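Local coordinates for protein 3-alpha-hydroxysteroid dehydrogenase (Pseudomonas sp., PDB 2DKN) that catalyses the NAD-dependent interconversion of 3-alpha-hydroxysteroids and 3-oxosteroids, as a short-chain dehydrogenase with a Rossmann fold, at residues A70-G73 with V74-N78; S79-V82 with V83-Y87; P126-E129 with A130-G134. All coordinates share one frame; numbering follows the deposited sequence.

Interaction 1: residues A70-G73 with V74-N78; sequences AGVG and VTAAN. With NAI (1,4-dihydronicotinamide adenine dinucleotide), chain C.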
loop_
_atom_site.group_PDB
_atom_site.type_symbol
_atom_site.label_atom_id
_atom_site.label_comp_id
_atom_site.label_asym_id
_atom_site.label_seq_id
_atom_site.Cartn_x
_atom_site.Cartn_y
_atom_site.Cartn_z
ATOM N N ALA A 70 -12.244 8.570 -11.129
ATOM C CA ALA A 70 -12.269 9.708 -12.069
ATOM C C ALA A 70 -11.204 10.734 -11.673
ATOM O O ALA A 70 -11.083 11.106 -10.512
ATOM C CB ALA A 70 -13.653 10.375 -12.124
ATOM N N GLY A 71 -10.414 11.179 -12.638
ATOM C CA GLY A 71 -9.454 12.217 -12.348
ATOM C C GLY A 71 -8.860 12.774 -13.613
ATOM O O GLY A 71 -9.002 12.176 -14.694
ATOM N N VAL A 72 -8.194 13.920 -13.471
ATOM C CA VAL A 72 -7.549 14.547 -14.591
ATOM C C VAL A 72 -6.114 14.843 -14.198
ATOM O O VAL A 72 -5.783 14.972 -12.999
ATOM C CB VAL A 72 -8.286 15.845 -15.039
ATOM C CG1 VAL A 72 -9.657 15.498 -15.638
ATOM C CG2 VAL A 72 -8.408 16.840 -13.872
ATOM N N GLY A 73 -5.244 14.928 -15.206
ATOM C CA GLY A 73 -3.830 15.170 -14.945
ATOM C C GLY A 73 -3.378 16.531 -15.418
ATOM O O GLY A 73 -4.183 17.452 -15.593
ATOM N N VAL A 74 -2.073 16.671 -15.607
ATOM C CA VAL A 74 -1.510 17.978 -15.899
ATOM C C VAL A 74 -1.955 18.618 -17.221
ATOM O O VAL A 74 -1.732 19.815 -17.404
ATOM C CB VAL A 74 0.036 17.958 -15.835
ATOM C CG1 VAL A 74 0.485 17.567 -14.435
ATOM C CG2 VAL A 74 0.601 17.011 -16.889
ATOM N N THR A 75 -2.551 17.847 -18.132
ATOM C CA THR A 75 -3.100 18.421 -19.369
ATOM C C THR A 75 -4.574 18.858 -19.264
ATOM O O THR A 75 -5.202 19.181 -20.277
ATOM C CB THR A 75 -2.890 17.495 -20.603
ATOM O OG1 THR A 75 -3.560 16.242 -20.397
ATOM C CG2 THR A 75 -1.396 17.230 -20.840
ATOM N N ALA A 76 -5.130 18.872 -18.049
ATOM C CA ALA A 76 -6.482 19.391 -17.832
ATOM C C ALA A 76 -6.571 20.855 -18.246
ATOM O O ALA A 76 -5.549 21.561 -18.295
ATOM C CB ALA A 76 -6.887 19.234 -16.332
ATOM N N ALA A 77 -7.808 21.313 -18.462
ATOM C CA ALA A 77 -8.117 22.669 -18.923
ATOM C C ALA A 77 -7.439 23.754 -18.094
ATOM O O ALA A 77 -6.847 24.711 -18.627
ATOM C CB ALA A 77 -9.643 22.880 -18.923
ATOM N N ASN A 78 -7.509 23.603 -16.777
ATOM C CA ASN A 78 -6.903 24.570 -15.871
ATOM C C ASN A 78 -6.757 23.963 -14.480
ATOM O O ASN A 78 -7.270 22.882 -14.220
ATOM C CB ASN A 78 -7.715 25.882 -15.827
ATOM C CG ASN A 78 -9.213 25.654 -15.572
ATOM O OD1 ASN A 78 -10.075 25.964 -16.419
ATOM N ND2 ASN A 78 -9.525 25.115 -14.428
HETATM P PA NAI C . -7.976 7.963 -17.760
HETATM O O1A NAI C . -8.038 9.316 -18.340
HETATM O O2A NAI C . -7.745 6.829 -18.684
HETATM O O5B NAI C . -9.326 7.664 -16.950
HETATM C C5B NAI C . -9.895 8.630 -16.115
HETATM C C4B NAI C . -11.400 8.591 -16.340
HETATM O O4B NAI C . -11.924 9.581 -15.475
HETATM C C3B NAI C . -11.801 8.947 -17.770
HETATM O O3B NAI C . -12.757 8.038 -18.280
HETATM C C2B NAI C . -12.452 10.304 -17.573
HETATM O O2B NAI C . -13.461 10.608 -18.512
HETATM C C1B NAI C . -12.969 10.230 -16.133
HETATM N N9A NAI C . -13.178 11.621 -15.709
HETATM C C8A NAI C . -12.263 12.655 -15.723
HETATM N N7A NAI C . -12.915 13.781 -15.336
HETATM C C5A NAI C . -14.226 13.481 -15.103
HETATM C C6A NAI C . -15.339 14.235 -14.709
HETATM N N6A NAI C . -15.312 15.582 -14.621
HETATM N N1A NAI C . -16.553 13.595 -14.560
HETATM C C2A NAI C . -16.685 12.244 -14.798
HETATM N N3A NAI C . -15.596 11.497 -15.188
HETATM C C4A NAI C . -14.390 12.118 -15.348
HETATM O O3 NAI C . -6.850 8.070 -16.623
HETATM P PN NAI C . -6.376 6.944 -15.573
HETATM O O1N NAI C . -7.190 5.719 -15.649
HETATM O O2N NAI C . -4.917 6.818 -15.744
HETATM O O5D NAI C . -6.670 7.723 -14.202
HETATM C C5D NAI C . -7.494 7.155 -13.194
HETATM C C4D NAI C . -7.048 7.773 -11.874
HETATM O O4D NAI C . -5.707 7.362 -11.632
HETATM C C3D NAI C . -7.033 9.300 -11.891
HETATM O O3D NAI C . -7.502 9.748 -10.625
HETATM C C2D NAI C . -5.544 9.631 -11.975
HETATM O O2D NAI C . -5.255 10.846 -11.341
HETATM C C1D NAI C . -4.931 8.465 -11.211
HETATM N N1N NAI C . -3.491 8.251 -11.521
HETATM C C2N NAI C . -3.108 7.945 -12.797
HETATM C C3N NAI C . -1.766 7.740 -13.078
HETATM C C7N NAI C . -1.343 7.343 -14.471
HETATM O O7N NAI C . 0.024 7.306 -14.694
HETATM N N7N NAI C . -2.242 7.035 -15.425
HETATM C C4N NAI C . -0.803 7.836 -12.055
HETATM C C5N NAI C . -1.224 8.113 -10.738
HETATM C C6N NAI C . -2.575 8.321 -10.497
#
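Val72 and Ala76 meet across a type I beta turn running from Gly73 to Ala76, in the loop that leaves strand 65-68 of the Rossmann fold and leads to helix 79-102. The turn is closed by one backbone hydrogen bond, Ala76 N to Gly73 O at 3.0 Å; its N-H points well at the oxygen (159°), although the donor sits above the carbonyl plane, 43° out of it. The packed side is small and apolar. Val72 CG2 lies 3.8 Å from Ala76 CB, and both side chains continue onto Val82 of the following helix. With chi1 at -68°, Val72 turns CG2 to this methyl and sends CG1 to the adenine of the coenzyme instead. Val74 and Thr75, at the outer corners of the turn, give little to the contact: Thr75 is solvent-exposed, and their side chains touch helix 189-196, while Val74 O is hydrogen-bonded to Thr149 OG1. Towards the coenzyme the loop is close-fitting again. A side chain on Gly71 would run into the ribose hydroxyl O3D of NAI, and Ala70 CB lies 3.7 Å from adenine C4A. On Val72, the branch CG1 stands 3.7 Å from N7A of the same base.

Interaction 2: residues S79-V82 with V83-Y87; sequences SGLV and VAVNY. With NAI (1,4-dihydronicotinamide adenine dinucleotide), chain C.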
loop_
_atom_site.group_PDB
_atom_site.type_symbol
_atom_site.label_atom_id
_atom_site.label_comp_id
_atom_site.label_asym_id
_atom_site.label_seq_id
_atom_site.Cartn_x
_atom_site.Cartn_y
_atom_site.Cartn_z
ATOM N N SER A 79 -6.053 24.663 -13.595
ATOM C CA SER A 79 -5.838 24.186 -12.226
ATOM C C SER A 79 -7.133 24.043 -11.448
ATOM O O SER A 79 -7.263 23.142 -10.620
ATOM C CB SER A 79 -4.892 25.138 -11.501
ATOM O OG SER A 79 -3.596 25.016 -12.057
ATOM N N GLY A 80 -8.094 24.933 -11.694
ATOM C CA GLY A 80 -9.388 24.871 -11.005
ATOM C C GLY A 80 -10.104 23.562 -11.297
ATOM O O GLY A 80 -10.715 22.956 -10.399
ATOM N N LEU A 81 -10.012 23.105 -12.543
ATOM C CA LEU A 81 -10.717 21.891 -12.936
ATOM C C LEU A 81 -10.104 20.677 -12.223
ATOM O O LEU A 81 -10.822 19.787 -11.774
ATOM C CB LEU A 81 -10.658 21.711 -14.465
ATOM C CG LEU A 81 -11.271 20.417 -15.004
ATOM C CD1 LEU A 81 -12.769 20.361 -14.664
ATOM C CD2 LEU A 81 -11.038 20.317 -16.525
ATOM N N VAL A 82 -8.776 20.666 -12.132
ATOM C CA VAL A 82 -8.026 19.594 -11.456
ATOM C C VAL A 82 -8.527 19.422 -10.010
ATOM O O VAL A 82 -8.852 18.300 -9.570
ATOM C CB VAL A 82 -6.499 19.876 -11.490
ATOM C CG1 VAL A 82 -5.739 18.840 -10.671
ATOM C CG2 VAL A 82 -5.991 19.902 -12.941
ATOM N N VAL A 83 -8.637 20.533 -9.283
ATOM C CA VAL A 83 -9.134 20.492 -7.915
ATOM C C VAL A 83 -10.598 20.054 -7.858
ATOM O O VAL A 83 -10.983 19.244 -7.022
ATOM C CB VAL A 83 -8.960 21.878 -7.233
ATOM C CG1 VAL A 83 -9.802 21.979 -5.974
ATOM C CG2 VAL A 83 -7.474 22.106 -6.939
ATOM N N ALA A 84 -11.419 20.576 -8.757
ATOM C CA ALA A 84 -12.845 20.270 -8.729
ATOM C C ALA A 84 -13.090 18.775 -8.912
ATOM O O ALA A 84 -13.966 18.195 -8.274
ATOM C CB ALA A 84 -13.574 21.057 -9.836
ATOM N N VAL A 85 -12.342 18.165 -9.822
ATOM C CA VAL A 85 -12.560 16.739 -10.110
ATOM C C VAL A 85 -11.790 15.876 -9.119
ATOM O O VAL A 85 -12.364 14.989 -8.496
ATOM C CB VAL A 85 -12.149 16.335 -11.552
ATOM C CG1 VAL A 85 -12.571 14.887 -11.812
ATOM C CG2 VAL A 85 -12.826 17.208 -12.540
ATOM N N ASN A 86 -10.490 16.125 -8.981
ATOM C CA ASN A 86 -9.651 15.209 -8.211
ATOM C C ASN A 86 -9.939 15.221 -6.727
ATOM O O ASN A 86 -9.724 14.205 -6.041
ATOM C CB ASN A 86 -8.164 15.487 -8.422
ATOM C CG ASN A 86 -7.702 15.154 -9.832
ATOM O OD1 ASN A 86 -8.501 14.741 -10.665
ATOM N ND2 ASN A 86 -6.399 15.323 -10.096
ATOM N N TYR A 87 -10.354 16.379 -6.212
ATOM C CA TYR A 87 -10.728 16.449 -4.807
ATOM C C TYR A 87 -12.247 16.355 -4.612
ATOM O O TYR A 87 -12.741 15.399 -3.998
ATOM C CB TYR A 87 -10.187 17.700 -4.102
ATOM C CG TYR A 87 -10.390 17.594 -2.613
ATOM C CD1 TYR A 87 -9.451 16.944 -1.801
ATOM C CD2 TYR A 87 -11.540 18.093 -2.016
ATOM C CE1 TYR A 87 -9.649 16.822 -0.428
ATOM C CE2 TYR A 87 -11.744 17.969 -0.660
ATOM C CZ TYR A 87 -10.807 17.337 0.129
ATOM O OH TYR A 87 -11.042 17.226 1.492
HETATM P PA NAI C . -7.976 7.963 -17.760
HETATM O O1A NAI C . -8.038 9.316 -18.340
HETATM O O2A NAI C . -7.745 6.829 -18.684
HETATM O O5B NAI C . -9.326 7.664 -16.950
HETATM C C5B NAI C . -9.895 8.630 -16.115
HETATM C C4B NAI C . -11.400 8.591 -16.340
HETATM O O4B NAI C . -11.924 9.581 -15.475
HETATM C C3B NAI C . -11.801 8.947 -17.770
HETATM O O3B NAI C . -12.757 8.038 -18.280
HETATM C C2B NAI C . -12.452 10.304 -17.573
HETATM O O2B NAI C . -13.461 10.608 -18.512
HETATM C C1B NAI C . -12.969 10.230 -16.133
HETATM N N9A NAI C . -13.178 11.621 -15.709
HETATM C C8A NAI C . -12.263 12.655 -15.723
HETATM N N7A NAI C . -12.915 13.781 -15.336
HETATM C C5A NAI C . -14.226 13.481 -15.103
HETATM C C6A NAI C . -15.339 14.235 -14.709
HETATM N N6A NAI C . -15.312 15.582 -14.621
HETATM N N1A NAI C . -16.553 13.595 -14.560
HETATM C C2A NAI C . -16.685 12.244 -14.798
HETATM N N3A NAI C . -15.596 11.497 -15.188
HETATM C C4A NAI C . -14.390 12.118 -15.348
HETATM O O3 NAI C . -6.850 8.070 -16.623
HETATM P PN NAI C . -6.376 6.944 -15.573
HETATM O O1N NAI C . -7.190 5.719 -15.649
HETATM O O2N NAI C . -4.917 6.818 -15.744
HETATM O O5D NAI C . -6.670 7.723 -14.202
HETATM C C5D NAI C . -7.494 7.155 -13.194
HETATM C C4D NAI C . -7.048 7.773 -11.874
HETATM O O4D NAI C . -5.707 7.362 -11.632
HETATM C C3D NAI C . -7.033 9.300 -11.891
HETATM O O3D NAI C . -7.502 9.748 -10.625
HETATM C C2D NAI C . -5.544 9.631 -11.975
HETATM O O2D NAI C . -5.255 10.846 -11.341
HETATM C C1D NAI C . -4.931 8.465 -11.211
HETATM N N1N NAI C . -3.491 8.251 -11.521
HETATM C C2N NAI C . -3.108 7.945 -12.797
HETATM C C3N NAI C . -1.766 7.740 -13.078
HETATM C C7N NAI C . -1.343 7.343 -14.471
HETATM O O7N NAI C . 0.024 7.306 -14.694
HETATM N N7N NAI C . -2.242 7.035 -15.425
HETATM C C4N NAI C . -0.803 7.836 -12.055
HETATM C C5N NAI C . -1.224 8.113 -10.738
HETATM C C6N NAI C . -2.575 8.321 -10.497
#
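Leu81 and Val85 lie side by side one helical turn apart, pointing the same way, with Leu81 CD1 3.8 Å from Val85 CG2. Val85 also meets the coenzyme with both branches: CG2 is 3.6 Å from N6A of NAI and CG1 3.7 Å from N7A. Its chi1 of -173° sets CG1 opposite the backbone N, which lets the two methyls face the adenine together. Cut back to an alanine, this position is likely to open a gap beside the adenine and leave Leu81 CD1 without its methyl partner. One residue on, the amide of Asn86 passes Val82 CG1, with ND2 3.6 Å away. Asn86 OD1 accepts a hydrogen bond from Val72 N, tying the coenzyme-binding loop to the helix, and ND2 has a weak bond to Ser156 OG. Behind these groups the backbone fixes the spacing through four successive i to i+4 bonds, from Val83 N to Ser79 O at 3.2 Å through Asn86 N to Val82 O at 2.8 Å; a wider pi-type turn at 84-87 overlaps the last of them. The segment opens helix 79-102, the crossover between strands 65-68 and 108-112 in a beta-alpha-beta unit; Val83 packs on helices 126-133 and 136-146, and Tyr87 on helices 126-133 and 149-166.

Interaction 3: residues P126-E129 with A130-G134; sequences PMVE and AMLAG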
loop_
_atom_site.group_PDB
_atom_site.type_symbol
_atom_site.label_atom_id
_atom_site.label_comp_id
_atom_site.label_asym_id
_atom_site.label_seq_id
_atom_site.Cartn_x
_atom_site.Cartn_y
_atom_site.Cartn_z
ATOM N N PRO A 126 -1.310 26.381 -0.279
ATOM C CA PRO A 126 -2.534 26.947 0.306
ATOM C C PRO A 126 -3.823 26.246 -0.126
ATOM O O PRO A 126 -4.738 26.068 0.683
ATOM C CB PRO A 126 -2.512 28.404 -0.178
ATOM C CG PRO A 126 -1.017 28.706 -0.265
ATOM C CD PRO A 126 -0.457 27.423 -0.885
ATOM N N MET A 127 -3.887 25.832 -1.384
ATOM C CA MET A 127 -5.104 25.206 -1.900
ATOM C C MET A 127 -5.467 23.953 -1.112
ATOM O O MET A 127 -6.650 23.615 -0.998
ATOM C CB MET A 127 -4.966 24.899 -3.383
ATOM C CG MET A 127 -3.860 23.916 -3.676
ATOM S SD MET A 127 -3.867 23.396 -5.411
ATOM C CE MET A 127 -2.567 24.441 -6.061
ATOM N N VAL A 128 -4.461 23.268 -0.562
ATOM C CA VAL A 128 -4.687 22.077 0.251
ATOM C C VAL A 128 -5.555 22.358 1.482
ATOM O O VAL A 128 -6.486 21.624 1.777
ATOM C CB VAL A 128 -3.345 21.409 0.662
ATOM C CG1 VAL A 128 -3.565 20.362 1.750
ATOM C CG2 VAL A 128 -2.718 20.803 -0.567
ATOM N N GLU A 129 -5.262 23.438 2.189
ATOM C CA GLU A 129 -6.072 23.815 3.344
ATOM C C GLU A 129 -7.540 24.079 2.967
ATOM O O GLU A 129 -8.464 23.683 3.667
ATOM C CB GLU A 129 -5.476 25.070 3.973
ATOM C CG GLU A 129 -4.072 24.863 4.513
ATOM C CD GLU A 129 -3.530 26.153 5.125
ATOM O OE1 GLU A 129 -4.367 27.030 5.436
ATOM O OE2 GLU A 129 -2.282 26.300 5.274
ATOM N N ALA A 130 -7.740 24.743 1.837
ATOM C CA ALA A 130 -9.090 25.038 1.373
ATOM C C ALA A 130 -9.835 23.774 0.979
ATOM O O ALA A 130 -11.026 23.630 1.221
ATOM C CB ALA A 130 -9.029 26.022 0.209
ATOM N N MET A 131 -9.129 22.858 0.328
ATOM C CA MET A 131 -9.715 21.559 0.028
ATOM C C MET A 131 -10.160 20.845 1.293
ATOM O O MET A 131 -11.296 20.401 1.376
ATOM C CB MET A 131 -8.752 20.696 -0.787
ATOM C CG MET A 131 -8.786 21.080 -2.258
ATOM S SD MET A 131 -7.736 20.102 -3.332
ATOM C CE MET A 131 -6.253 21.116 -3.398
ATOM N N LEU A 132 -9.268 20.745 2.272
ATOM C CA LEU A 132 -9.589 19.987 3.485
ATOM C C LEU A 132 -10.696 20.667 4.306
ATOM O O LEU A 132 -11.450 19.996 5.005
ATOM C CB LEU A 132 -8.341 19.745 4.330
ATOM C CG LEU A 132 -7.333 18.746 3.753
ATOM C CD1 LEU A 132 -6.059 18.796 4.601
ATOM C CD2 LEU A 132 -7.947 17.348 3.761
ATOM N N ALA A 133 -10.808 21.989 4.179
ATOM C CA ALA A 133 -11.926 22.754 4.778
ATOM C C ALA A 133 -13.243 22.586 3.996
ATOM O O ALA A 133 -14.327 22.933 4.482
ATOM C CB ALA A 133 -11.550 24.241 4.885
ATOM N N GLY A 134 -13.159 22.033 2.789
ATOM C CA GLY A 134 -14.350 21.817 1.971
ATOM C C GLY A 134 -14.833 23.059 1.245
ATOM O O GLY A 134 -15.934 23.059 0.709
#
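Met127 and Met131 are brought alongside each other by different torsions: Met127 places CG between its backbone N and carbonyl carbon (chi1 62°), whereas Met131 has CG opposite the carbonyl carbon (chi1 -80°). Met131 then bends at chi3, -95°, and this turns CE back to its neighbour, 3.7 Å from Met127 CG. The same methyl is 3.5 Å from Met127 O, an oxygen already engaged by Met131 N at 2.9 Å. Val128 and Leu132 form a second side-by-side pair, pointing the same way but less closely packed, with Val128 CG1 4.1 Å from Leu132 CD1. Both pairs are spaced by one turn of helix 126-133, a short helix whose regular i to i+4 bonding includes Leu132 N to Val128 O at 3.0 Å and Ala133 N to Glu129 O at 2.9 Å. The bond from Ala130 N to Pro126 O, near the start, is weak. At the other end Gly134 leaves the helix with a positive phi, and its N bonds to Met131 O, one of the two bonds back into the last turn that mark a Schellman motif. The buried face carries the methionines: both touch Val83 of helix 79-102, and Met131 also reaches Ala159 of helix 149-166, with Ala139 of helix 136-146 near Ala130 as well. Pro126, Glu129 and Ala133 are exposed, and the Glu129 chain runs extended beyond CG.

In the fold
Interactions 1 and 2 follow one another along the chain, and their centres are about 7 Å apart. Both touch NAI, but interaction 1 is a surface turn with a single bond across it, whereas interaction 2 is buried and regularly helical. They join through Ala76 CB, 3.6 Å from Val82 CG2. Interaction 3, a partly buried short helix, makes no contact with interaction 1; their nearest atoms are about 9 Å apart. It meets interaction 2 by packing, a valine methyl against a methionine sulfur (Val83 CG1 3.8 Å from Met131 SD) and the Tyr87 hydroxyl against Leu132 CA. Helix 79-102 thus has the coenzyme loop along one part of its surface and helix 126-133 along another.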